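Local structure of putative uncharacterized protein (Caulobacter crescentus, 4KWY) at residues Val87-Asp99 with Arg117-Leu130. The protein is a putative LptE-family lipoprotein that probably takes part in assembling lipopolysaccharide at the outer membrane. Numbering follows the deposited sequence.
Sequences VHKGRTDVSVTYD and RAAAEAARKIQLDL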
loop_
_atom_site.group_PDB
_atom_site.type_symbol
_atom_site.label_atom_id
_atom_site.label_comp_id
_atom_site.label_asym_id
_atom_site.label_seq_id
_atom_site.Cartn_x
_atom_site.Cartn_y
_atom_site.Cartn_z
ATOM N N VAL A 87 -14.606 10.829 1.348
ATOM C CA VAL A 87 -15.636 10.225 0.497
ATOM C C VAL A 87 -15.653 8.710 0.607
ATOM O O VAL A 87 -16.644 8.076 0.195
ATOM C CB VAL A 87 -15.528 10.679 -0.988
ATOM C CG1 VAL A 87 -15.867 12.156 -1.127
ATOM C CG2 VAL A 87 -14.170 10.361 -1.605
ATOM N N HIS A 88 -14.577 8.139 1.188
ATOM C CA HIS A 88 -14.370 6.705 1.389
ATOM C C HIS A 88 -13.169 6.479 2.291
ATOM O O HIS A 88 -12.229 7.277 2.294
ATOM C CB HIS A 88 -14.165 6.005 0.025
ATOM C CG HIS A 88 -14.219 4.504 0.061
ATOM N ND1 HIS A 88 -15.222 3.825 0.745
ATOM C CD2 HIS A 88 -13.422 3.596 -0.554
ATOM C CE1 HIS A 88 -14.964 2.539 0.576
ATOM N NE2 HIS A 88 -13.900 2.350 -0.210
ATOM N N LYS A 89 -13.191 5.393 3.049
ATOM C CA LYS A 89 -12.067 5.008 3.906
ATOM C C LYS A 89 -11.925 3.452 3.977
ATOM O O LYS A 89 -12.727 2.704 3.383
ATOM C CB LYS A 89 -12.172 5.671 5.300
ATOM C CG LYS A 89 -13.098 5.051 6.331
ATOM C CD LYS A 89 -12.926 5.830 7.628
ATOM C CE LYS A 89 -13.613 5.229 8.829
ATOM N NZ LYS A 89 -13.462 6.089 10.044
ATOM N N GLY A 90 -10.872 2.996 4.646
ATOM C CA GLY A 90 -10.610 1.579 4.812
ATOM C C GLY A 90 -9.472 1.281 5.760
ATOM O O GLY A 90 -8.776 2.184 6.254
ATOM N N ARG A 91 -9.318 -0.023 6.038
ATOM C CA ARG A 91 -8.270 -0.628 6.848
ATOM C C ARG A 91 -7.782 -1.843 6.077
ATOM O O ARG A 91 -8.593 -2.585 5.535
ATOM C CB ARG A 91 -8.776 -0.964 8.264
ATOM C CG ARG A 91 -7.827 -1.809 9.139
ATOM C CD ARG A 91 -6.480 -1.169 9.475
ATOM N NE ARG A 91 -5.634 -2.102 10.226
ATOM C CZ ARG A 91 -5.167 -1.888 11.455
ATOM N NH1 ARG A 91 -5.416 -0.744 12.078
ATOM N NH2 ARG A 91 -4.429 -2.806 12.060
ATOM N N THR A 92 -6.472 -1.977 5.919
ATOM C CA THR A 92 -5.856 -3.090 5.173
ATOM C C THR A 92 -4.766 -3.681 6.067
ATOM O O THR A 92 -3.943 -2.957 6.610
ATOM C CB THR A 92 -5.335 -2.565 3.790
ATOM O OG1 THR A 92 -6.397 -1.894 3.122
ATOM C CG2 THR A 92 -4.783 -3.654 2.882
ATOM N N ASP A 93 -4.785 -4.978 6.235
ATOM C CA ASP A 93 -3.800 -5.704 7.026
ATOM C C ASP A 93 -3.249 -6.822 6.186
ATOM O O ASP A 93 -3.992 -7.713 5.797
ATOM C CB ASP A 93 -4.427 -6.261 8.311
ATOM C CG ASP A 93 -3.954 -5.574 9.572
ATOM O OD1 ASP A 93 -2.830 -5.875 10.023
ATOM O OD2 ASP A 93 -4.744 -4.798 10.152
ATOM N N VAL A 94 -1.953 -6.762 5.876
ATOM C CA VAL A 94 -1.283 -7.767 5.053
ATOM C C VAL A 94 -0.117 -8.395 5.844
ATOM O O VAL A 94 0.628 -7.673 6.519
ATOM C CB VAL A 94 -0.799 -7.126 3.721
ATOM C CG1 VAL A 94 0.081 -8.095 2.933
ATOM C CG2 VAL A 94 -1.983 -6.687 2.868
ATOM N N SER A 95 0.067 -9.713 5.710
ATOM C CA SER A 95 1.187 -10.436 6.331
ATOM C C SER A 95 1.969 -11.201 5.302
ATOM O O SER A 95 1.383 -11.801 4.419
ATOM C CB SER A 95 0.698 -11.403 7.401
ATOM O OG SER A 95 0.478 -10.655 8.580
ATOM N N VAL A 96 3.300 -11.153 5.406
ATOM C CA VAL A 96 4.229 -11.894 4.564
ATOM C C VAL A 96 5.275 -12.562 5.460
ATOM O O VAL A 96 5.490 -12.150 6.614
ATOM C CB VAL A 96 4.908 -11.034 3.458
ATOM C CG1 VAL A 96 3.894 -10.443 2.507
ATOM C CG2 VAL A 96 5.807 -9.950 4.040
ATOM N N THR A 97 5.916 -13.599 4.924
ATOM C CA THR A 97 7.044 -14.261 5.534
ATOM C C THR A 97 8.231 -14.098 4.584
ATOM O O THR A 97 8.049 -13.879 3.379
ATOM C CB THR A 97 6.780 -15.726 5.895
ATOM O OG1 THR A 97 6.556 -16.479 4.716
ATOM C CG2 THR A 97 5.661 -15.912 6.930
ATOM N N TYR A 98 9.442 -14.134 5.140
ATOM C CA TYR A 98 10.681 -14.124 4.373
ATOM C C TYR A 98 11.625 -15.014 5.072
ATOM O O TYR A 98 11.582 -15.142 6.306
ATOM C CB TYR A 98 11.277 -12.728 4.098
ATOM C CG TYR A 98 11.642 -11.909 5.314
ATOM C CD1 TYR A 98 12.917 -11.985 5.875
ATOM C CD2 TYR A 98 10.736 -11.000 5.864
ATOM C CE1 TYR A 98 13.274 -11.193 6.968
ATOM C CE2 TYR A 98 11.077 -10.218 6.972
ATOM C CZ TYR A 98 12.352 -10.304 7.507
ATOM O OH TYR A 98 12.693 -9.565 8.607
ATOM N N ASP A 99 12.418 -15.711 4.275
ATOM C CA ASP A 99 13.386 -16.627 4.820
ATOM C C ASP A 99 14.748 -15.957 4.752
ATOM O O ASP A 99 15.355 -15.883 3.686
ATOM C CB ASP A 99 13.326 -17.984 4.090
ATOM C CG ASP A 99 12.280 -18.945 4.646
ATOM O OD1 ASP A 99 11.148 -18.512 4.884
ATOM O OD2 ASP A 99 12.594 -20.136 4.801
ATOM N N ARG A 117 6.743 -7.101 -1.103
ATOM C CA ARG A 117 5.651 -8.040 -1.307
ATOM C C ARG A 117 4.432 -7.668 -0.439
ATOM O O ARG A 117 3.299 -7.742 -0.922
ATOM C CB ARG A 117 6.135 -9.460 -1.037
ATOM C CG ARG A 117 7.019 -9.979 -2.175
ATOM C CD ARG A 117 7.238 -11.475 -2.056
ATOM N NE ARG A 117 8.219 -11.807 -1.031
ATOM C CZ ARG A 117 7.922 -12.343 0.147
ATOM N NH1 ARG A 117 6.663 -12.632 0.455
ATOM N NH2 ARG A 117 8.879 -12.603 1.022
ATOM N N ALA A 118 4.667 -7.208 0.809
ATOM C CA ALA A 118 3.597 -6.730 1.695
ATOM C C ALA A 118 2.947 -5.504 1.068
ATOM O O ALA A 118 1.731 -5.497 0.864
ATOM C CB ALA A 118 4.159 -6.409 3.075
ATOM N N ALA A 119 3.777 -4.519 0.649
ATOM C CA ALA A 119 3.304 -3.276 0.020
ATOM C C ALA A 119 2.530 -3.544 -1.290
ATOM O O ALA A 119 1.539 -2.865 -1.549
ATOM C CB ALA A 119 4.466 -2.327 -0.241
ATOM N N ALA A 120 2.990 -4.516 -2.109
ATOM C CA ALA A 120 2.367 -4.912 -3.378
ATOM C C ALA A 120 0.988 -5.520 -3.131
ATOM O O ALA A 120 0.043 -5.105 -3.781
ATOM C CB ALA A 120 3.266 -5.886 -4.124
ATOM N N GLU A 121 0.857 -6.419 -2.147
ATOM C CA GLU A 121 -0.433 -7.034 -1.776
ATOM C C GLU A 121 -1.376 -6.020 -1.128
ATOM O O GLU A 121 -2.567 -6.067 -1.419
ATOM C CB GLU A 121 -0.245 -8.254 -0.854
ATOM C CG GLU A 121 -1.522 -9.045 -0.519
ATOM C CD GLU A 121 -2.493 -9.485 -1.611
ATOM O OE1 GLU A 121 -2.088 -9.593 -2.792
ATOM O OE2 GLU A 121 -3.666 -9.761 -1.264
ATOM N N ALA A 122 -0.863 -5.116 -0.258
ATOM C CA ALA A 122 -1.665 -4.043 0.340
ATOM C C ALA A 122 -2.207 -3.135 -0.748
ATOM O O ALA A 122 -3.400 -2.841 -0.728
ATOM C CB ALA A 122 -0.849 -3.248 1.339
ATOM N N ALA A 123 -1.352 -2.766 -1.750
ATOM C CA ALA A 123 -1.703 -1.919 -2.900
ATOM C C ALA A 123 -2.788 -2.556 -3.725
ATOM O O ALA A 123 -3.743 -1.882 -4.073
ATOM C CB ALA A 123 -0.487 -1.660 -3.761
ATOM N N ARG A 124 -2.666 -3.865 -3.984
ATOM C CA ARG A 124 -3.613 -4.671 -4.738
ATOM C C ARG A 124 -4.986 -4.705 -4.040
ATOM O O ARG A 124 -5.991 -4.515 -4.708
ATOM C CB ARG A 124 -3.040 -6.091 -4.909
ATOM C CG ARG A 124 -3.845 -7.005 -5.805
ATOM C CD ARG A 124 -3.272 -8.402 -5.767
ATOM N NE ARG A 124 -4.063 -9.364 -6.544
ATOM C CZ ARG A 124 -3.553 -10.164 -7.477
ATOM N NH1 ARG A 124 -2.260 -10.110 -7.774
ATOM N NH2 ARG A 124 -4.327 -11.039 -8.104
ATOM N N LYS A 125 -5.022 -4.917 -2.713
ATOM C CA LYS A 125 -6.252 -4.950 -1.895
ATOM C C LYS A 125 -6.979 -3.584 -1.876
ATOM O O LYS A 125 -8.195 -3.551 -1.992
ATOM C CB LYS A 125 -5.920 -5.385 -0.459
ATOM C CG LYS A 125 -5.767 -6.877 -0.296
ATOM C CD LYS A 125 -5.261 -7.210 1.072
ATOM C CE LYS A 125 -6.258 -8.019 1.857
ATOM N NZ LYS A 125 -5.677 -8.506 3.141
ATOM N N ILE A 126 -6.236 -2.478 -1.717
ATOM C CA ILE A 126 -6.764 -1.116 -1.713
ATOM C C ILE A 126 -7.314 -0.737 -3.139
ATOM O O ILE A 126 -8.411 -0.174 -3.240
ATOM C CB ILE A 126 -5.670 -0.121 -1.223
ATOM C CG1 ILE A 126 -5.309 -0.378 0.248
ATOM C CG2 ILE A 126 -6.112 1.359 -1.445
ATOM C CD1 ILE A 126 -4.068 0.409 0.727
ATOM N N GLN A 127 -6.541 -1.069 -4.222
ATOM C CA GLN A 127 -6.855 -0.780 -5.629
ATOM C C GLN A 127 -8.139 -1.435 -6.019
ATOM O O GLN A 127 -8.906 -0.825 -6.736
ATOM C CB GLN A 127 -5.720 -1.243 -6.562
ATOM C CG GLN A 127 -5.862 -0.810 -8.027
ATOM C CD GLN A 127 -6.067 -1.984 -8.954
ATOM O OE1 GLN A 127 -5.145 -2.756 -9.237
ATOM N NE2 GLN A 127 -7.280 -2.139 -9.455
ATOM N N LEU A 128 -8.368 -2.670 -5.561
ATOM C CA LEU A 128 -9.574 -3.455 -5.799
ATOM C C LEU A 128 -10.744 -2.817 -5.051
ATOM O O LEU A 128 -11.820 -2.688 -5.615
ATOM C CB LEU A 128 -9.336 -4.923 -5.356
ATOM C CG LEU A 128 -10.585 -5.802 -5.117
ATOM C CD1 LEU A 128 -11.194 -6.281 -6.430
ATOM C CD2 LEU A 128 -10.294 -6.967 -4.189
ATOM N N ASP A 129 -10.516 -2.386 -3.806
ATOM C CA ASP A 129 -11.510 -1.715 -2.960
ATOM C C ASP A 129 -11.946 -0.341 -3.574
ATOM O O ASP A 129 -13.144 -0.041 -3.627
ATOM C CB ASP A 129 -10.928 -1.538 -1.561
ATOM C CG ASP A 129 -11.890 -1.061 -0.511
ATOM O OD1 ASP A 129 -12.329 0.105 -0.601
ATOM O OD2 ASP A 129 -12.132 -1.819 0.451
ATOM N N LEU A 130 -10.984 0.435 -4.083
ATOM C CA LEU A 130 -11.227 1.726 -4.730
ATOM C C LEU A 130 -11.898 1.550 -6.098
ATOM O O LEU A 130 -12.748 2.374 -6.462
ATOM C CB LEU A 130 -9.930 2.505 -4.917
ATOM C CG LEU A 130 -9.198 3.007 -3.690
ATOM C CD1 LEU A 130 -7.849 3.506 -4.090
ATOM C CD2 LEU A 130 -9.928 4.133 -3.003
HETATM O O HOH W 1 -13.038 -0.027 2.173
#
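Lys125 packs on Thr92 and Val94 and shows how a long side chain can serve a helix-on-strand contact with its methylenes first and its charge last. Its CB rests 3.9 Å from Thr92 CG2, the side chains lying alongside and running opposite ways. Further out, CD lies 3.8 Å from Val94 CG2 and also borders the Thr92 methyl. A bend at chi3 (117°) then turns NZ to Asp93 O for a weak hydrogen bond of 3.2 Å. Thr92 keeps its CG2 for the helix, while OG1, beside Ile126 CG1, is hydrogen-bonded with Trp76 NE1 of strand 67-80. In this mixed helix-and-sheet fold, assigned to the LptE family, helix 104-135 follows strand 86-99 after a short connection and runs back over it, with helix 21-34 along its flank; segment 117-130 is roughly antiparallel to 87-99, at 149°. Alanines on the helix are consistent with the 7.9 Å approach of the segment axes: Val94 CG2 meets Ala122 CB at 3.9 Å, and Val96 CG1 packs on Ala118 N, both valine methyls bordering Ala118 CB. At one end, Arg117 NH2 donates to Thr97 O at 2.8 Å, almost straight (171°) and in the guanidinium plane, while its NE pairs with Asp113. At the other, His88 NE2 reaches Asp129 OD1 at 2.8 Å, ring and carboxylate nearly coplanar; a water links Asp129 OD2 to Lys89 O, and Trp133 stacks on the imidazole.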